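Local coordinates for DUF4442 domain-containing protein (Pseudomonas aeruginosa, PDB 1SH8), which is of unknown function but, as a hotdog-fold protein related to the PaaI family, is probably a thioesterase, at residues Y123-Q128 and A142-R147. Residues are numbered along the deposited sequence; the frame is centred on the assembly and turned at random.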
ATOM      1  N   TYR A 123      -0.778  10.005  15.622  1.00  8.44           N
ATOM      2  CA  TYR A 123       0.651  10.231  15.469  1.00  8.00           C
ATOM      3  C   TYR A 123       0.960  10.058  13.983  1.00  8.10           C
ATOM      4  O   TYR A 123       0.345   9.235  13.297  1.00  8.19           O
ATOM      5  CB  TYR A 123       1.500   9.293  16.353  1.00  7.72           C
ATOM      6  CG  TYR A 123       1.359   7.801  16.125  1.00  8.78           C
ATOM      7  CD1 TYR A 123       2.285   7.098  15.346  1.00  8.84           C
ATOM      8  CD2 TYR A 123       0.337   7.080  16.740  1.00  9.02           C
ATOM      9  CE1 TYR A 123       2.194   5.708  15.193  1.00  8.72           C
ATOM     10  CE2 TYR A 123       0.234   5.693  16.593  1.00  9.27           C
ATOM     11  CZ  TYR A 123       1.165   5.015  15.822  1.00  9.31           C
ATOM     12  OH  TYR A 123       1.056   3.646  15.694  1.00 10.17           O
ATOM     13  N   SER A 124       1.873  10.873  13.470  1.00  8.08           N
ATOM     14  CA  SER A 124       2.232  10.792  12.063  1.00  7.34           C
ATOM     15  C   SER A 124       3.696  10.414  11.894  1.00  8.00           C
ATOM     16  O   SER A 124       4.508  10.598  12.806  1.00  7.95           O
ATOM     17  CB  SER A 124       1.964  12.131  11.373  1.00  8.36           C
ATOM     18  OG  SER A 124       2.693  13.174  11.997  1.00  9.49           O
ATOM     19  N   LEU A 125       4.018   9.863  10.727  1.00  6.35           N
ATOM     20  CA  LEU A 125       5.386   9.474  10.412  1.00  6.48           C
ATOM     21  C   LEU A 125       5.674   9.922   8.982  1.00  6.87           C
ATOM     22  O   LEU A 125       4.841   9.740   8.088  1.00  6.50           O
ATOM     23  CB  LEU A 125       5.564   7.951  10.518  1.00  6.92           C
ATOM     24  CG  LEU A 125       5.315   7.273  11.875  1.00  6.02           C
ATOM     25  CD1 LEU A 125       5.406   5.755  11.720  1.00  7.28           C
ATOM     26  CD2 LEU A 125       6.329   7.759  12.896  1.00  7.50           C
ATOM     27  N   GLU A 126       6.840  10.530   8.786  1.00  6.75           N
ATOM     28  CA  GLU A 126       7.291  10.987   7.469  1.00  7.21           C
ATOM     29  C   GLU A 126       8.620  10.272   7.285  1.00  7.41           C
ATOM     30  O   GLU A 126       9.632  10.660   7.871  1.00  7.74           O
ATOM     31  CB  GLU A 126       7.470  12.506   7.459  1.00  8.21           C
ATOM     32  CG  GLU A 126       6.154  13.248   7.634  1.00 10.04           C
ATOM     33  CD  GLU A 126       6.343  14.742   7.729  1.00 13.54           C
ATOM     34  OE1 GLU A 126       6.560  15.391   6.686  1.00 15.69           O
ATOM     35  OE2 GLU A 126       6.282  15.261   8.861  1.00 15.46           O
ATOM     36  N   LEU A 127       8.601   9.228   6.463  1.00  6.43           N
ATOM     37  CA  LEU A 127       9.762   8.375   6.271  1.00  7.06           C
ATOM     38  C   LEU A 127      10.367   8.322   4.881  1.00  7.19           C
ATOM     39  O   LEU A 127       9.728   8.674   3.891  1.00  8.19           O
ATOM     40  CB  LEU A 127       9.384   6.945   6.668  1.00  6.81           C
ATOM     41  CG  LEU A 127       8.488   6.777   7.901  1.00  8.55           C
ATOM     42  CD1 LEU A 127       8.154   5.302   8.086  1.00  9.03           C
ATOM     43  CD2 LEU A 127       9.185   7.332   9.133  1.00  9.07           C
ATOM     44  N   GLN A 128      11.609   7.852   4.833  1.00  7.10           N
ATOM     45  CA  GLN A 128      12.333   7.670   3.583  1.00  7.08           C
ATOM     46  C   GLN A 128      12.726   6.202   3.489  1.00  7.33           C
ATOM     47  O   GLN A 128      13.183   5.607   4.468  1.00  7.90           O
ATOM     48  CB  GLN A 128      13.615   8.496   3.551  1.00  8.90           C
ATOM     49  CG  GLN A 128      13.423   9.989   3.652  1.00 12.48           C
ATOM     50  CD  GLN A 128      14.712  10.732   3.379  1.00 14.22           C
ATOM     51  OE1 GLN A 128      15.754  10.415   3.949  1.00 14.97           O
ATOM     52  NE2 GLN A 128      14.648  11.727   2.502  1.00 14.17           N
ATOM     53  N   ALA A 142       2.344   9.466   6.703  1.00  6.16           N
ATOM     54  CA  ALA A 142       1.164   8.734   7.152  1.00  5.89           C
ATOM     55  C   ALA A 142       0.613   9.183   8.496  1.00  6.66           C
ATOM     56  O   ALA A 142       1.356   9.643   9.365  1.00  7.29           O
ATOM     57  CB  ALA A 142       1.486   7.257   7.215  1.00  7.01           C
ATOM     58  N   LEU A 143      -0.699   9.026   8.654  1.00  6.64           N
ATOM     59  CA  LEU A 143      -1.390   9.384   9.888  1.00  6.42           C
ATOM     60  C   LEU A 143      -1.949   8.112  10.504  1.00  7.01           C
ATOM     61  O   LEU A 143      -2.692   7.373   9.855  1.00  6.67           O
ATOM     62  CB  LEU A 143      -2.544  10.354   9.608  1.00  5.73           C
ATOM     63  CG  LEU A 143      -3.370  10.815  10.816  1.00  7.58           C
ATOM     64  CD1 LEU A 143      -2.502  11.621  11.781  1.00  6.69           C
ATOM     65  CD2 LEU A 143      -4.540  11.655  10.336  1.00  6.45           C
ATOM     66  N   TYR A 144      -1.579   7.867  11.756  1.00  7.34           N
ATOM     67  CA  TYR A 144      -2.028   6.698  12.500  1.00  7.70           C
ATOM     68  C   TYR A 144      -2.817   7.153  13.706  1.00  8.29           C
ATOM     69  O   TYR A 144      -2.709   8.296  14.150  1.00  7.88           O
ATOM     70  CB  TYR A 144      -0.835   5.885  13.010  1.00  7.07           C
ATOM     71  CG  TYR A 144       0.031   5.315  11.926  1.00  7.56           C
ATOM     72  CD1 TYR A 144      -0.238   4.055  11.382  1.00  7.99           C
ATOM     73  CD2 TYR A 144       1.108   6.045  11.414  1.00  7.70           C
ATOM     74  CE1 TYR A 144       0.551   3.534  10.348  1.00  7.83           C
ATOM     75  CE2 TYR A 144       1.899   5.535  10.381  1.00  7.42           C
ATOM     76  CZ  TYR A 144       1.610   4.281   9.857  1.00  8.52           C
ATOM     77  OH  TYR A 144       2.372   3.786   8.824  1.00  9.60           O
ATOM     78  N   GLN A 145      -3.595   6.233  14.249  1.00  9.04           N
ATOM     79  CA  GLN A 145      -4.368   6.517  15.434  1.00 10.47           C
ATOM     80  C   GLN A 145      -4.085   5.391  16.423  1.00 10.37           C
ATOM     81  O   GLN A 145      -4.070   4.219  16.041  1.00 10.94           O
ATOM     82  CB  GLN A 145      -5.854   6.540  15.084  1.00 13.55           C
ATOM     83  CG  GLN A 145      -6.649   7.603  15.797  1.00 19.50           C
ATOM     84  CD  GLN A 145      -8.095   7.607  15.361  1.00 18.97           C
ATOM     85  OE1 GLN A 145      -8.835   6.669  15.639  1.00 20.48           O
ATOM     86  NE2 GLN A 145      -8.500   8.657  14.661  1.00 21.81           N
ATOM     87  N   LEU A 146      -3.808   5.754  17.672  1.00 10.24           N
ATOM     88  CA  LEU A 146      -3.591   4.772  18.735  1.00 10.83           C
ATOM     89  C   LEU A 146      -4.963   4.756  19.412  1.00 11.39           C
ATOM     90  O   LEU A 146      -5.436   5.794  19.880  1.00 11.43           O
ATOM     91  CB  LEU A 146      -2.521   5.254  19.723  1.00 10.55           C
ATOM     92  CG  LEU A 146      -2.194   4.309  20.884  1.00 12.56           C
ATOM     93  CD1 LEU A 146      -1.570   3.021  20.346  1.00 11.38           C
ATOM     94  CD2 LEU A 146      -1.240   4.997  21.854  1.00 12.47           C
ATOM     95  N   ARG A 147      -5.609   3.596  19.453  1.00 10.26           N
ATOM     96  CA  ARG A 147      -6.941   3.517  20.039  1.00 12.29           C
ATOM     97  C   ARG A 147      -7.045   2.503  21.155  1.00 13.22           C
ATOM     98  O   ARG A 147      -6.376   1.475  21.137  1.00 12.10           O
ATOM     99  CB  ARG A 147      -7.965   3.151  18.960  1.00 12.69           C
ATOM    100  CG  ARG A 147      -7.999   4.106  17.772  1.00 15.20           C
ATOM    101  CD  ARG A 147      -8.988   3.628  16.723  1.00 18.02           C
ATOM    102  NE  ARG A 147     -10.349   3.528  17.246  1.00 21.86           N
ATOM    103  CZ  ARG A 147     -11.157   4.565  17.463  1.00 24.57           C
ATOM    104  NH1 ARG A 147     -10.752   5.801  17.203  1.00 24.35           N
ATOM    105  NH2 ARG A 147     -12.377   4.363  17.941  1.00 25.54           N
TER
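Y123 and Y144 face each other as an antiparallel hydrogen-bonded pair. Y123 N reaches Y144 O at 3.0 Å, lying 37° out of the carbonyl plane, whereas Y144 N meets Y123 O at 2.8 Å, nearly in line with the carbonyl. With CG between its own N and carbonyl carbon (chi1 60°), the Y123 ring swings across toward strand 142-147. One ring face comes down on the CB methylene of Y144, a CH-pi contact with CB 3.7 Å from the ring centroid, while CE2 reaches toward CB of L146. The two phenol rings are only 19° from parallel but so far slid apart that they barely overlap. Y123 O lies at the edge of the Y144 ring, near its plane. Both hydroxyls are anchored at the helical layer, Y123 OH on G65 O and Y144 OH on E62 O, which ties the outer end of each ring to the helices. S124 and L143 form the non-hydrogen-bonded pair, their side chains on the opposite face of the sheet; S124 CA lies 3.1 Å from A142 O in a bent CH...O contact. L125 then closes the next hydrogen-bonded pair with A142, through L125 N to A142 O (3.0 Å) and A142 N to L125 O (2.9 Å). The L125 side chain crosses that of Y144 at about a right angle, its CD1 touching Y144 CE2 at 3.8 Å. The ladder belongs to the hairpin of strands 120-130 and 136-148, whose face carrying Y123 and L125 packs on helix 64-72, while A142 and Y144 touch M85 of strand 78-89, as in the hotdog fold, where a sheet wraps a helix.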